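Local coordinates for protein putative oxidoreductase yhhX (Escherichia coli K-12, PDB 3F4L) that probably acts as an NADP-dependent oxidoreductase of the Gfo/Idh/MocA family, perhaps oxidising scyllo-inositol, at residues H18-L23 and T255-N260; E107-A112 and E321-L326; D303-T308 and A313-K318. All coordinates share one frame; numbering follows the deposited sequence.

Contact 1 (H18-L23 and T255-N260); sequences HLPYVL and TSLKAN
A single leucine, L257, makes all of this contact from its helix, and its two methyl groups go to different residues. CD1 lies 3.8 Å from Y21 OH and 4.1 Å from Y21 CE2. It meets the tyrosine ring at a slant, near the hydroxyl end. CD2 goes to P20, 4.2 Å from its CB on the proline ring. P20 also kinks helix 12-22: it has no N-H to give to the turn before, and Y21 N makes a weak bond to H18 O. The CB of P20 points at the other helix. That of Y21 does not, but with CG anti to the carbonyl carbon (chi1 -65°) the ring carries its hydroxyl in toward L257. The hydroxyl has a weak hydrogen bond to Q253, at the start of the helix that carries L257. L257 also packs on R16 and Y17, one turn earlier on helix 12-22. The second helix stops just beyond L257 in a Schellman motif. There N260, with positive phi, is the C-prime residue and its N bonds L257 O at 3.0 Å. The touch is small and apolar. It joins the first helix of the NAD-binding Rossmann fold, which follows strand 3-8, to a short helix of the C-terminal alpha/beta domain, as expected of the two-domain Gfo/Idh/MocA fold.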
ATOM      1  N   HIS A  18     -17.938  16.531 -21.412  1.00 20.79           N
ATOM      2  CA  HIS A  18     -18.112  17.976 -21.458  1.00 19.25           C
ATOM      3  C   HIS A  18     -19.534  18.425 -21.780  1.00 18.34           C
ATOM      4  O   HIS A  18     -20.194  19.061 -20.961  1.00 18.91           O
ATOM      5  CB  HIS A  18     -17.148  18.586 -22.480  1.00 18.38           C
ATOM      6  CG  HIS A  18     -15.710  18.489 -22.077  1.00 20.63           C
ATOM      7  ND1 HIS A  18     -15.106  19.408 -21.247  1.00 15.14           N
ATOM      8  CD2 HIS A  18     -14.758  17.572 -22.376  1.00 18.59           C
ATOM      9  CE1 HIS A  18     -13.843  19.066 -21.056  1.00 18.75           C
ATOM     10  NE2 HIS A  18     -13.605  17.954 -21.732  1.00 17.30           N
ATOM     11  N   LEU A  19     -20.007  18.087 -22.975  1.00 16.41           N
ATOM     12  CA  LEU A  19     -21.329  18.513 -23.412  1.00 16.08           C
ATOM     13  C   LEU A  19     -22.499  18.189 -22.488  1.00 17.77           C
ATOM     14  O   LEU A  19     -23.364  19.041 -22.266  1.00 15.49           O
ATOM     15  CB  LEU A  19     -21.586  17.994 -24.837  1.00 17.43           C
ATOM     16  CG  LEU A  19     -21.316  18.984 -25.992  1.00 21.88           C
ATOM     17  CD1 LEU A  19     -20.269  20.018 -25.594  1.00 21.12           C
ATOM     18  CD2 LEU A  19     -20.887  18.238 -27.239  1.00 18.67           C
ATOM     19  N   PRO A  20     -22.541  16.970 -21.920  1.00 16.77           N
ATOM     20  CA  PRO A  20     -23.667  16.660 -21.030  1.00 16.10           C
ATOM     21  C   PRO A  20     -23.804  17.681 -19.902  1.00 16.03           C
ATOM     22  O   PRO A  20     -24.911  18.013 -19.472  1.00 16.10           O
ATOM     23  CB  PRO A  20     -23.320  15.264 -20.501  1.00 15.33           C
ATOM     24  CG  PRO A  20     -22.544  14.652 -21.641  1.00 15.16           C
ATOM     25  CD  PRO A  20     -21.642  15.809 -22.066  1.00 15.58           C
ATOM     26  N   TYR A  21     -22.668  18.182 -19.436  1.00 14.26           N
ATOM     27  CA  TYR A  21     -22.625  19.145 -18.342  1.00 14.42           C
ATOM     28  C   TYR A  21     -22.808  20.592 -18.797  1.00 16.45           C
ATOM     29  O   TYR A  21     -23.491  21.384 -18.139  1.00 15.81           O
ATOM     30  CB  TYR A  21     -21.291  18.996 -17.601  1.00 15.43           C
ATOM     31  CG  TYR A  21     -21.140  17.656 -16.927  1.00 13.68           C
ATOM     32  CD1 TYR A  21     -21.754  17.399 -15.694  1.00 16.02           C
ATOM     33  CD2 TYR A  21     -20.434  16.626 -17.538  1.00 13.41           C
ATOM     34  CE1 TYR A  21     -21.667  16.161 -15.096  1.00 10.30           C
ATOM     35  CE2 TYR A  21     -20.341  15.369 -16.948  1.00 12.37           C
ATOM     36  CZ  TYR A  21     -20.960  15.144 -15.729  1.00 14.56           C
ATOM     37  OH  TYR A  21     -20.864  13.908 -15.152  1.00 14.82           O
ATOM     38  N   VAL A  22     -22.188  20.935 -19.921  1.00 15.11           N
ATOM     39  CA  VAL A  22     -22.278  22.279 -20.457  1.00 15.31           C
ATOM     40  C   VAL A  22     -23.675  22.580 -20.983  1.00 17.01           C
ATOM     41  O   VAL A  22     -24.188  23.688 -20.797  1.00 16.81           O
ATOM     42  CB  VAL A  22     -21.237  22.483 -21.576  1.00 13.93           C
ATOM     43  CG1 VAL A  22     -21.440  23.852 -22.252  1.00 12.55           C
ATOM     44  CG2 VAL A  22     -19.840  22.394 -20.975  1.00 13.17           C
ATOM     45  N   LEU A  23     -24.299  21.596 -21.630  1.00 18.38           N
ATOM     46  CA  LEU A  23     -25.640  21.793 -22.170  1.00 18.30           C
ATOM     47  C   LEU A  23     -26.691  21.844 -21.056  1.00 20.18           C
ATOM     48  O   LEU A  23     -27.856  22.143 -21.309  1.00 18.63           O
ATOM     49  CB  LEU A  23     -25.978  20.686 -23.179  1.00 15.77           C
ATOM     50  CG  LEU A  23     -24.992  20.567 -24.347  1.00 18.67           C
ATOM     51  CD1 LEU A  23     -25.348  19.351 -25.220  1.00 19.84           C
ATOM     52  CD2 LEU A  23     -25.018  21.854 -25.173  1.00 18.09           C
ATOM     53  N   THR A 255     -20.483   5.911 -14.739  1.00 19.48           N
ATOM     54  CA  THR A 255     -21.357   4.755 -14.900  1.00 22.75           C
ATOM     55  C   THR A 255     -22.693   5.215 -15.490  1.00 22.40           C
ATOM     56  O   THR A 255     -23.215   4.595 -16.412  1.00 24.32           O
ATOM     57  CB  THR A 255     -21.591   4.033 -13.542  1.00 22.09           C
ATOM     58  OG1 THR A 255     -20.343   3.508 -13.066  1.00 20.50           O
ATOM     59  CG2 THR A 255     -22.586   2.889 -13.696  1.00 20.65           C
ATOM     60  N   SER A 256     -23.238   6.312 -14.979  1.00 22.52           N
ATOM     61  CA  SER A 256     -24.505   6.806 -15.507  1.00 22.29           C
ATOM     62  C   SER A 256     -24.365   7.260 -16.961  1.00 24.49           C
ATOM     63  O   SER A 256     -25.204   6.921 -17.809  1.00 23.19           O
ATOM     64  CB  SER A 256     -25.023   7.967 -14.668  1.00 22.12           C
ATOM     65  OG  SER A 256     -25.285   7.548 -13.345  1.00 20.23           O
ATOM     66  N   LEU A 257     -23.317   8.036 -17.239  1.00 22.08           N
ATOM     67  CA  LEU A 257     -23.079   8.539 -18.583  1.00 25.68           C
ATOM     68  C   LEU A 257     -23.024   7.395 -19.593  1.00 27.31           C
ATOM     69  O   LEU A 257     -23.637   7.476 -20.656  1.00 27.63           O
ATOM     70  CB  LEU A 257     -21.779   9.360 -18.633  1.00 24.11           C
ATOM     71  CG  LEU A 257     -21.801  10.694 -17.880  1.00 22.95           C
ATOM     72  CD1 LEU A 257     -20.431  11.368 -17.942  1.00 23.19           C
ATOM     73  CD2 LEU A 257     -22.869  11.602 -18.484  1.00 22.54           C
ATOM     74  N   LYS A 258     -22.306   6.326 -19.252  1.00 29.57           N
ATOM     75  CA  LYS A 258     -22.199   5.168 -20.138  1.00 30.60           C
ATOM     76  C   LYS A 258     -23.540   4.464 -20.318  1.00 29.62           C
ATOM     77  O   LYS A 258     -23.790   3.857 -21.357  1.00 28.57           O
ATOM     78  CB  LYS A 258     -21.177   4.164 -19.598  1.00 31.80           C
ATOM     79  CG  LYS A 258     -19.747   4.476 -19.968  1.00 34.42           C
ATOM     80  CD  LYS A 258     -18.813   3.359 -19.542  1.00 35.87           C
ATOM     81  CE  LYS A 258     -17.486   3.471 -20.270  1.00 38.70           C
ATOM     82  NZ  LYS A 258     -17.664   3.337 -21.753  1.00 39.81           N
ATOM     83  N   ALA A 259     -24.389   4.546 -19.299  1.00 29.59           N
ATOM     84  CA  ALA A 259     -25.705   3.918 -19.329  1.00 30.27           C
ATOM     85  C   ALA A 259     -26.728   4.820 -20.009  1.00 30.91           C
ATOM     86  O   ALA A 259     -27.925   4.531 -20.015  1.00 31.11           O
ATOM     87  CB  ALA A 259     -26.159   3.591 -17.913  1.00 29.33           C
ATOM     88  N   ASN A 260     -26.243   5.920 -20.569  1.00 31.81           N
ATOM     89  CA  ASN A 260     -27.082   6.880 -21.278  1.00 31.67           C
ATOM     90  C   ASN A 260     -28.024   7.678 -20.382  1.00 29.86           C
ATOM     91  O   ASN A 260     -29.145   8.002 -20.773  1.00 30.61           O
ATOM     92  CB  ASN A 260     -27.870   6.165 -22.388  1.00 34.06           C
ATOM     93  CG  ASN A 260     -28.477   7.132 -23.389  1.00 36.10           C
ATOM     94  OD1 ASN A 260     -27.847   8.117 -23.778  1.00 36.80           O
ATOM     95  ND2 ASN A 260     -29.703   6.846 -23.827  1.00 38.10           N
TER

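Contact 2 (E107-A112 and E321-L326); sequences ELFALA and EVLTNL
F109 reaches across from helix 102-115 and sets the edge of its ring against V322 and L323 of helix 319-331. This is a helix-to-helix contact between the two domains of the Gfo/Idh/MocA fold. The first helix belongs to the Rossmann domain and the second to the C-terminal alpha/beta domain. The outer end of the ring does the touching. CZ lies 3.8 Å from V322 CB and also meets both methyls of the valine. V322 CG1 sits in the plane of the ring. L323 comes in beside V322 along the same edge, and its CD2 is 4.0 Å from F109 CE2. F109 and L323 run past each other in opposite directions, whereas F109 and V322 cross at a slant. All of it is van der Waals contact between apolar groups.

The CB of F109 already points at the partner helix. With CG anti to the carbonyl carbon (chi1 -69°) the ring is directed at helix 319-331. Its length spans the gap between the backbones, whose closest CA atoms, of F109 and L323, are 10.0 Å apart. The CB of L323 does not point across, but the end of its side chain does come nearer.

Further out, the ring of F98 meets that of F109 with the planes about 25° apart. F98 also packs on V322, so it touches both partners. L323 lies on L102, A105 and K106 of the phenylalanine's own helix, which widens the contact toward the start of that helix. E321, just before V322 in the chain, forms a salt bridge with R126 through OE1, and the same oxygen accepts from K318 N. At the ring edge, V322 CG1 lies 4.1 Å from F109 CE2.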
ATOM      1  N   GLU A 107       5.597  27.383 -20.663  1.00 23.95           N
ATOM      2  CA  GLU A 107       5.483  28.344 -21.758  1.00 26.13           C
ATOM      3  C   GLU A 107       4.034  28.800 -21.945  1.00 26.01           C
ATOM      4  O   GLU A 107       3.765  29.968 -22.233  1.00 26.21           O
ATOM      5  CB  GLU A 107       5.988  27.711 -23.053  1.00 30.06           C
ATOM      6  CG  GLU A 107       6.156  28.691 -24.195  1.00 33.94           C
ATOM      7  CD  GLU A 107       6.705  28.025 -25.440  1.00 38.99           C
ATOM      8  OE1 GLU A 107       7.602  27.161 -25.299  1.00 39.58           O
ATOM      9  OE2 GLU A 107       6.253  28.369 -26.553  1.00 39.94           O
ATOM     10  N   LEU A 108       3.105  27.867 -21.782  1.00 24.02           N
ATOM     11  CA  LEU A 108       1.685  28.161 -21.918  1.00 22.63           C
ATOM     12  C   LEU A 108       1.233  29.142 -20.824  1.00 20.32           C
ATOM     13  O   LEU A 108       0.488  30.083 -21.095  1.00 21.48           O
ATOM     14  CB  LEU A 108       0.891  26.851 -21.831  1.00 22.54           C
ATOM     15  CG  LEU A 108      -0.033  26.413 -22.971  1.00 23.40           C
ATOM     16  CD1 LEU A 108       0.599  26.647 -24.332  1.00 20.39           C
ATOM     17  CD2 LEU A 108      -0.374  24.946 -22.781  1.00 17.21           C
ATOM     18  N   PHE A 109       1.688  28.925 -19.593  1.00 19.56           N
ATOM     19  CA  PHE A 109       1.321  29.801 -18.484  1.00 21.35           C
ATOM     20  C   PHE A 109       1.904  31.213 -18.656  1.00 21.95           C
ATOM     21  O   PHE A 109       1.228  32.206 -18.383  1.00 22.44           O
ATOM     22  CB  PHE A 109       1.788  29.199 -17.153  1.00 21.21           C
ATOM     23  CG  PHE A 109       1.044  27.959 -16.749  1.00 19.10           C
ATOM     24  CD1 PHE A 109      -0.341  27.988 -16.583  1.00 18.54           C
ATOM     25  CD2 PHE A 109       1.723  26.777 -16.498  1.00 20.85           C
ATOM     26  CE1 PHE A 109      -1.034  26.855 -16.166  1.00 19.69           C
ATOM     27  CE2 PHE A 109       1.043  25.637 -16.081  1.00 18.96           C
ATOM     28  CZ  PHE A 109      -0.342  25.678 -15.914  1.00 16.69           C
ATOM     29  N   ALA A 110       3.151  31.300 -19.114  1.00 22.58           N
ATOM     30  CA  ALA A 110       3.783  32.602 -19.327  1.00 25.40           C
ATOM     31  C   ALA A 110       2.994  33.403 -20.366  1.00 27.15           C
ATOM     32  O   ALA A 110       2.682  34.581 -20.159  1.00 28.00           O
ATOM     33  CB  ALA A 110       5.220  32.418 -19.781  1.00 23.05           C
ATOM     34  N   LEU A 111       2.667  32.756 -21.479  1.00 27.39           N
ATOM     35  CA  LEU A 111       1.894  33.402 -22.531  1.00 27.64           C
ATOM     36  C   LEU A 111       0.545  33.884 -21.993  1.00 28.12           C
ATOM     37  O   LEU A 111       0.157  35.033 -22.203  1.00 28.69           O
ATOM     38  CB  LEU A 111       1.665  32.426 -23.685  1.00 27.72           C
ATOM     39  CG  LEU A 111       0.736  32.908 -24.804  1.00 30.03           C
ATOM     40  CD1 LEU A 111       1.241  34.237 -25.357  1.00 31.96           C
ATOM     41  CD2 LEU A 111       0.670  31.860 -25.905  1.00 30.37           C
ATOM     42  N   ALA A 112      -0.172  33.004 -21.298  1.00 28.66           N
ATOM     43  CA  ALA A 112      -1.476  33.365 -20.745  1.00 28.11           C
ATOM     44  C   ALA A 112      -1.374  34.578 -19.825  1.00 29.05           C
ATOM     45  O   ALA A 112      -2.178  35.510 -19.911  1.00 27.11           O
ATOM     46  CB  ALA A 112      -2.070  32.180 -19.980  1.00 26.68           C
ATOM     47  N   GLU A 321       0.255  23.373  -9.045  1.00 16.58           N
ATOM     48  CA  GLU A 321      -0.249  22.003  -8.977  1.00 18.03           C
ATOM     49  C   GLU A 321      -0.072  21.321 -10.331  1.00 17.23           C
ATOM     50  O   GLU A 321       0.248  20.137 -10.415  1.00 18.24           O
ATOM     51  CB  GLU A 321      -1.730  22.005  -8.577  1.00 17.67           C
ATOM     52  CG  GLU A 321      -1.974  22.703  -7.244  1.00 19.76           C
ATOM     53  CD  GLU A 321      -3.442  22.780  -6.856  1.00 22.39           C
ATOM     54  OE1 GLU A 321      -4.267  23.227  -7.676  1.00 23.51           O
ATOM     55  OE2 GLU A 321      -3.772  22.403  -5.717  1.00 26.54           O
ATOM     56  N   VAL A 322      -0.273  22.078 -11.400  1.00 18.03           N
ATOM     57  CA  VAL A 322      -0.134  21.523 -12.736  1.00 18.41           C
ATOM     58  C   VAL A 322       1.323  21.171 -13.010  1.00 17.23           C
ATOM     59  O   VAL A 322       1.618  20.090 -13.500  1.00 16.77           O
ATOM     60  CB  VAL A 322      -0.639  22.520 -13.805  1.00 19.49           C
ATOM     61  CG1 VAL A 322      -0.496  21.926 -15.188  1.00 18.90           C
ATOM     62  CG2 VAL A 322      -2.086  22.866 -13.530  1.00 18.77           C
ATOM     63  N   LEU A 323       2.236  22.081 -12.676  1.00 18.44           N
ATOM     64  CA  LEU A 323       3.656  21.843 -12.910  1.00 18.45           C
ATOM     65  C   LEU A 323       4.190  20.692 -12.050  1.00 19.57           C
ATOM     66  O   LEU A 323       5.040  19.916 -12.494  1.00 18.63           O
ATOM     67  CB  LEU A 323       4.454  23.121 -12.633  1.00 18.72           C
ATOM     68  CG  LEU A 323       4.168  24.294 -13.584  1.00 16.32           C
ATOM     69  CD1 LEU A 323       4.962  25.525 -13.164  1.00 15.37           C
ATOM     70  CD2 LEU A 323       4.524  23.889 -14.996  1.00 17.38           C
ATOM     71  N   THR A 324       3.697  20.584 -10.820  1.00 18.16           N
ATOM     72  CA  THR A 324       4.154  19.514  -9.944  1.00 18.86           C
ATOM     73  C   THR A 324       3.707  18.162 -10.518  1.00 17.51           C
ATOM     74  O   THR A 324       4.461  17.190 -10.501  1.00 18.93           O
ATOM     75  CB  THR A 324       3.607  19.690  -8.507  1.00 17.87           C
ATOM     76  OG1 THR A 324       4.163  20.876  -7.920  1.00 16.95           O
ATOM     77  CG2 THR A 324       3.972  18.496  -7.654  1.00 19.48           C
ATOM     78  N   ASN A 325       2.488  18.110 -11.049  1.00 18.36           N
ATOM     79  CA  ASN A 325       1.960  16.872 -11.629  1.00 18.80           C
ATOM     80  C   ASN A 325       2.817  16.416 -12.817  1.00 17.96           C
ATOM     81  O   ASN A 325       3.278  15.270 -12.864  1.00 17.56           O
ATOM     82  CB  ASN A 325       0.507  17.096 -12.072  1.00 19.09           C
ATOM     83  CG  ASN A 325      -0.263  15.806 -12.240  1.00 22.97           C
ATOM     84  OD1 ASN A 325      -1.403  15.691 -11.777  1.00 27.39           O
ATOM     85  ND2 ASN A 325       0.336  14.833 -12.913  1.00 20.04           N
ATOM     86  N   LEU A 326       3.029  17.312 -13.774  1.00 18.05           N
ATOM     87  CA  LEU A 326       3.835  16.998 -14.951  1.00 19.14           C
ATOM     88  C   LEU A 326       5.254  16.568 -14.588  1.00 18.33           C
ATOM     89  O   LEU A 326       5.801  15.637 -15.183  1.00 15.75           O
ATOM     90  CB  LEU A 326       3.898  18.210 -15.883  1.00 21.28           C
ATOM     91  CG  LEU A 326       2.711  18.454 -16.824  1.00 22.37           C
ATOM     92  CD1 LEU A 326       1.389  18.262 -16.084  1.00 27.18           C
ATOM     93  CD2 LEU A 326       2.823  19.878 -17.389  1.00 23.13           C
TER

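Contact 3 (D303-T308 and A313-K318); sequences DALYQT and APNYVK
Direct hydrogen bonds join the helix to A313. T308 OG1 donates to A313 O at 2.8 Å, from above the carbonyl plane, 52° out of it. OG1 lies beside the backbone N (chi1 -74°), which turns it to the returning chain. The CA of T308 makes a CA-H...O contact with the same oxygen at 3.2 Å. A weak bond runs from A313 N to Q307 O.

Two waters continue the seam. Water 1 donates to A304 O and P314 O. Water 2 donates to T308 OG1 and to N315 OD1, the latter at 2.7 Å, and accepts from Y316 N. The segments thus form a helix and the loop that turns back along it, joining helix 300-311 to helix 319-331 in the C-terminal alpha/beta domain. Within the loop, N315 ND2 donates to V317 O at 2.9 Å, in the carbonyl plane and on a lone pair. N315 ND2 also bonds T120.

Most of the apolar contact falls to Y316. A304 CB meets Y316 CB at 3.8 Å, and L305 CD1 approaches Y316 CE1 obliquely at 4.0 Å. V317 CG2 covers one ring face, over its centre. Y316 OH bonds Q123 N. Q307 CB also meets A313 CB at 3.8 Å.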
ATOM      1  N   ASP A 303     -18.410  25.871 -13.749  1.00 19.02           N
ATOM      2  CA  ASP A 303     -18.936  26.873 -12.829  1.00 19.82           C
ATOM      3  C   ASP A 303     -17.753  27.684 -12.294  1.00 18.91           C
ATOM      4  O   ASP A 303     -17.899  28.862 -11.984  1.00 19.46           O
ATOM      5  CB  ASP A 303     -19.710  26.227 -11.665  1.00 19.20           C
ATOM      6  CG  ASP A 303     -20.934  25.459 -12.133  1.00 22.26           C
ATOM      7  OD1 ASP A 303     -21.593  25.915 -13.089  1.00 21.00           O
ATOM      8  OD2 ASP A 303     -21.251  24.402 -11.545  1.00 21.46           O
ATOM      9  N   ALA A 304     -16.585  27.051 -12.187  1.00 16.89           N
ATOM     10  CA  ALA A 304     -15.384  27.742 -11.708  1.00 18.98           C
ATOM     11  C   ALA A 304     -14.840  28.670 -12.789  1.00 17.59           C
ATOM     12  O   ALA A 304     -14.440  29.808 -12.509  1.00 17.29           O
ATOM     13  CB  ALA A 304     -14.307  26.734 -11.303  1.00 17.44           C
ATOM     14  N   LEU A 305     -14.810  28.179 -14.021  1.00 16.20           N
ATOM     15  CA  LEU A 305     -14.328  28.982 -15.146  1.00 17.19           C
ATOM     16  C   LEU A 305     -15.230  30.207 -15.308  1.00 16.39           C
ATOM     17  O   LEU A 305     -14.764  31.294 -15.656  1.00 17.99           O
ATOM     18  CB  LEU A 305     -14.325  28.144 -16.426  1.00 17.21           C
ATOM     19  CG  LEU A 305     -13.036  27.376 -16.743  1.00 20.56           C
ATOM     20  CD1 LEU A 305     -12.442  26.797 -15.493  1.00 21.53           C
ATOM     21  CD2 LEU A 305     -13.343  26.270 -17.743  1.00 22.28           C
ATOM     22  N   TYR A 306     -16.519  30.036 -15.046  1.00 17.23           N
ATOM     23  CA  TYR A 306     -17.457  31.144 -15.140  1.00 21.15           C
ATOM     24  C   TYR A 306     -17.011  32.263 -14.188  1.00 22.95           C
ATOM     25  O   TYR A 306     -16.828  33.404 -14.600  1.00 22.11           O
ATOM     26  CB  TYR A 306     -18.861  30.692 -14.743  1.00 22.04           C
ATOM     27  CG  TYR A 306     -19.906  31.752 -14.983  1.00 25.16           C
ATOM     28  CD1 TYR A 306     -20.389  31.995 -16.265  1.00 25.10           C
ATOM     29  CD2 TYR A 306     -20.361  32.560 -13.943  1.00 24.33           C
ATOM     30  CE1 TYR A 306     -21.295  33.019 -16.512  1.00 26.17           C
ATOM     31  CE2 TYR A 306     -21.270  33.588 -14.181  1.00 27.35           C
ATOM     32  CZ  TYR A 306     -21.731  33.810 -15.470  1.00 27.59           C
ATOM     33  OH  TYR A 306     -22.626  34.832 -15.726  1.00 29.15           O
ATOM     34  N   GLN A 307     -16.840  31.916 -12.912  1.00 23.94           N
ATOM     35  CA  GLN A 307     -16.432  32.887 -11.904  1.00 24.48           C
ATOM     36  C   GLN A 307     -15.085  33.499 -12.246  1.00 24.26           C
ATOM     37  O   GLN A 307     -14.914  34.719 -12.180  1.00 23.07           O
ATOM     38  CB  GLN A 307     -16.365  32.232 -10.524  1.00 27.12           C
ATOM     39  CG  GLN A 307     -17.704  31.708 -10.023  1.00 34.85           C
ATOM     40  CD  GLN A 307     -17.674  31.383  -8.538  1.00 40.58           C
ATOM     41  OE1 GLN A 307     -18.655  30.890  -7.970  1.00 43.69           O
ATOM     42  NE2 GLN A 307     -16.540  31.667  -7.894  1.00 42.30           N
ATOM     43  N   THR A 308     -14.125  32.656 -12.606  1.00 21.30           N
ATOM     44  CA  THR A 308     -12.804  33.150 -12.965  1.00 20.69           C
ATOM     45  C   THR A 308     -12.868  34.171 -14.097  1.00 21.81           C
ATOM     46  O   THR A 308     -12.321  35.263 -13.983  1.00 23.92           O
ATOM     47  CB  THR A 308     -11.883  32.011 -13.401  1.00 17.02           C
ATOM     48  OG1 THR A 308     -11.483  31.265 -12.246  1.00 14.52           O
ATOM     49  CG2 THR A 308     -10.644  32.562 -14.115  1.00 17.70           C
ATOM     50  N   ALA A 313     -12.250  35.507 -10.288  1.00 26.42           N
ATOM     51  CA  ALA A 313     -11.990  34.587  -9.186  1.00 25.04           C
ATOM     52  C   ALA A 313     -10.783  33.726  -9.540  1.00 23.69           C
ATOM     53  O   ALA A 313     -10.525  33.457 -10.709  1.00 22.33           O
ATOM     54  CB  ALA A 313     -13.205  33.697  -8.946  1.00 25.00           C
ATOM     55  N   PRO A 314     -10.011  33.302  -8.533  1.00 24.96           N
ATOM     56  CA  PRO A 314      -8.844  32.465  -8.831  1.00 24.35           C
ATOM     57  C   PRO A 314      -9.279  31.186  -9.545  1.00 24.54           C
ATOM     58  O   PRO A 314     -10.372  30.679  -9.300  1.00 24.66           O
ATOM     59  CB  PRO A 314      -8.245  32.192  -7.446  1.00 23.61           C
ATOM     60  CG  PRO A 314      -9.393  32.422  -6.502  1.00 24.55           C
ATOM     61  CD  PRO A 314     -10.077  33.617  -7.098  1.00 24.69           C
ATOM     62  N   ASN A 315      -8.426  30.677 -10.430  1.00 23.84           N
ATOM     63  CA  ASN A 315      -8.740  29.461 -11.180  1.00 21.36           C
ATOM     64  C   ASN A 315      -8.822  28.285 -10.205  1.00 21.83           C
ATOM     65  O   ASN A 315      -8.095  28.257  -9.210  1.00 21.35           O
ATOM     66  CB  ASN A 315      -7.656  29.214 -12.228  1.00 21.37           C
ATOM     67  CG  ASN A 315      -8.023  28.111 -13.202  1.00 21.61           C
ATOM     68  OD1 ASN A 315      -9.051  28.180 -13.878  1.00 19.42           O
ATOM     69  ND2 ASN A 315      -7.181  27.086 -13.279  1.00 20.93           N
ATOM     70  N   TYR A 316      -9.686  27.311 -10.493  1.00 19.22           N
ATOM     71  CA  TYR A 316      -9.854  26.170  -9.593  1.00 19.40           C
ATOM     72  C   TYR A 316      -8.592  25.333  -9.435  1.00 18.14           C
ATOM     73  O   TYR A 316      -8.389  24.697  -8.399  1.00 17.07           O
ATOM     74  CB  TYR A 316     -11.034  25.286 -10.039  1.00 20.40           C
ATOM     75  CG  TYR A 316     -10.774  24.380 -11.230  1.00 21.74           C
ATOM     76  CD1 TYR A 316     -10.440  24.904 -12.482  1.00 20.15           C
ATOM     77  CD2 TYR A 316     -10.897  22.995 -11.110  1.00 22.78           C
ATOM     78  CE1 TYR A 316     -10.237  24.073 -13.581  1.00 20.01           C
ATOM     79  CE2 TYR A 316     -10.694  22.150 -12.206  1.00 22.22           C
ATOM     80  CZ  TYR A 316     -10.367  22.699 -13.436  1.00 20.52           C
ATOM     81  OH  TYR A 316     -10.178  21.872 -14.519  1.00 20.69           O
ATOM     82  N   VAL A 317      -7.743  25.337 -10.459  1.00 17.23           N
ATOM     83  CA  VAL A 317      -6.485  24.601 -10.414  1.00 16.78           C
ATOM     84  C   VAL A 317      -5.330  25.608 -10.361  1.00 19.70           C
ATOM     85  O   VAL A 317      -5.264  26.529 -11.182  1.00 20.97           O
ATOM     86  CB  VAL A 317      -6.292  23.711 -11.668  1.00 14.76           C
ATOM     87  CG1 VAL A 317      -4.929  23.030 -11.623  1.00 12.60           C
ATOM     88  CG2 VAL A 317      -7.389  22.655 -11.739  1.00 13.97           C
ATOM     89  N   LYS A 318      -4.420  25.437  -9.409  1.00 17.55           N
ATOM     90  CA  LYS A 318      -3.289  26.348  -9.310  1.00 20.53           C
ATOM     91  C   LYS A 318      -2.185  25.928 -10.281  1.00 20.75           C
ATOM     92  O   LYS A 318      -1.973  24.732 -10.521  1.00 19.15           O
ATOM     93  CB  LYS A 318      -2.731  26.369  -7.882  1.00 23.21           C
ATOM     94  CG  LYS A 318      -3.773  26.665  -6.809  1.00 25.42           C
ATOM     95  CD  LYS A 318      -3.125  27.026  -5.475  1.00 29.36           C
ATOM     96  CE  LYS A 318      -2.229  25.920  -4.951  1.00 30.31           C
ATOM     97  NZ  LYS A 318      -1.561  26.332  -3.687  1.00 33.25           N
TER
HETATM   98  O   HOH W   1     -13.045  29.967  -9.984  1.00 22.73           O
HETATM   99  O   HOH W   2     -11.478  28.269 -12.755  1.00 19.47           O

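In the fold
Contacts 1 and 2 are buried and apolar. Each joins a helix of the Rossmann domain to one of the C-terminal domain, and they lie on opposite sides of the chain's centre, with their own centres 28 Å apart. Contact 3 lies at the surface and is local, between a helix and the loop that follows it. It differs in chemistry too, with hydrogen bonds and two waters beside its apolar contacts. Contacts 2 and 3 touch: V322 CG2 packs 3.4 Å from V317 CG1, where the loop of 313-318 leads into helix 319-331. Contact 1 touches neither of the others; its nearest atoms are about 7 Å from contact 3.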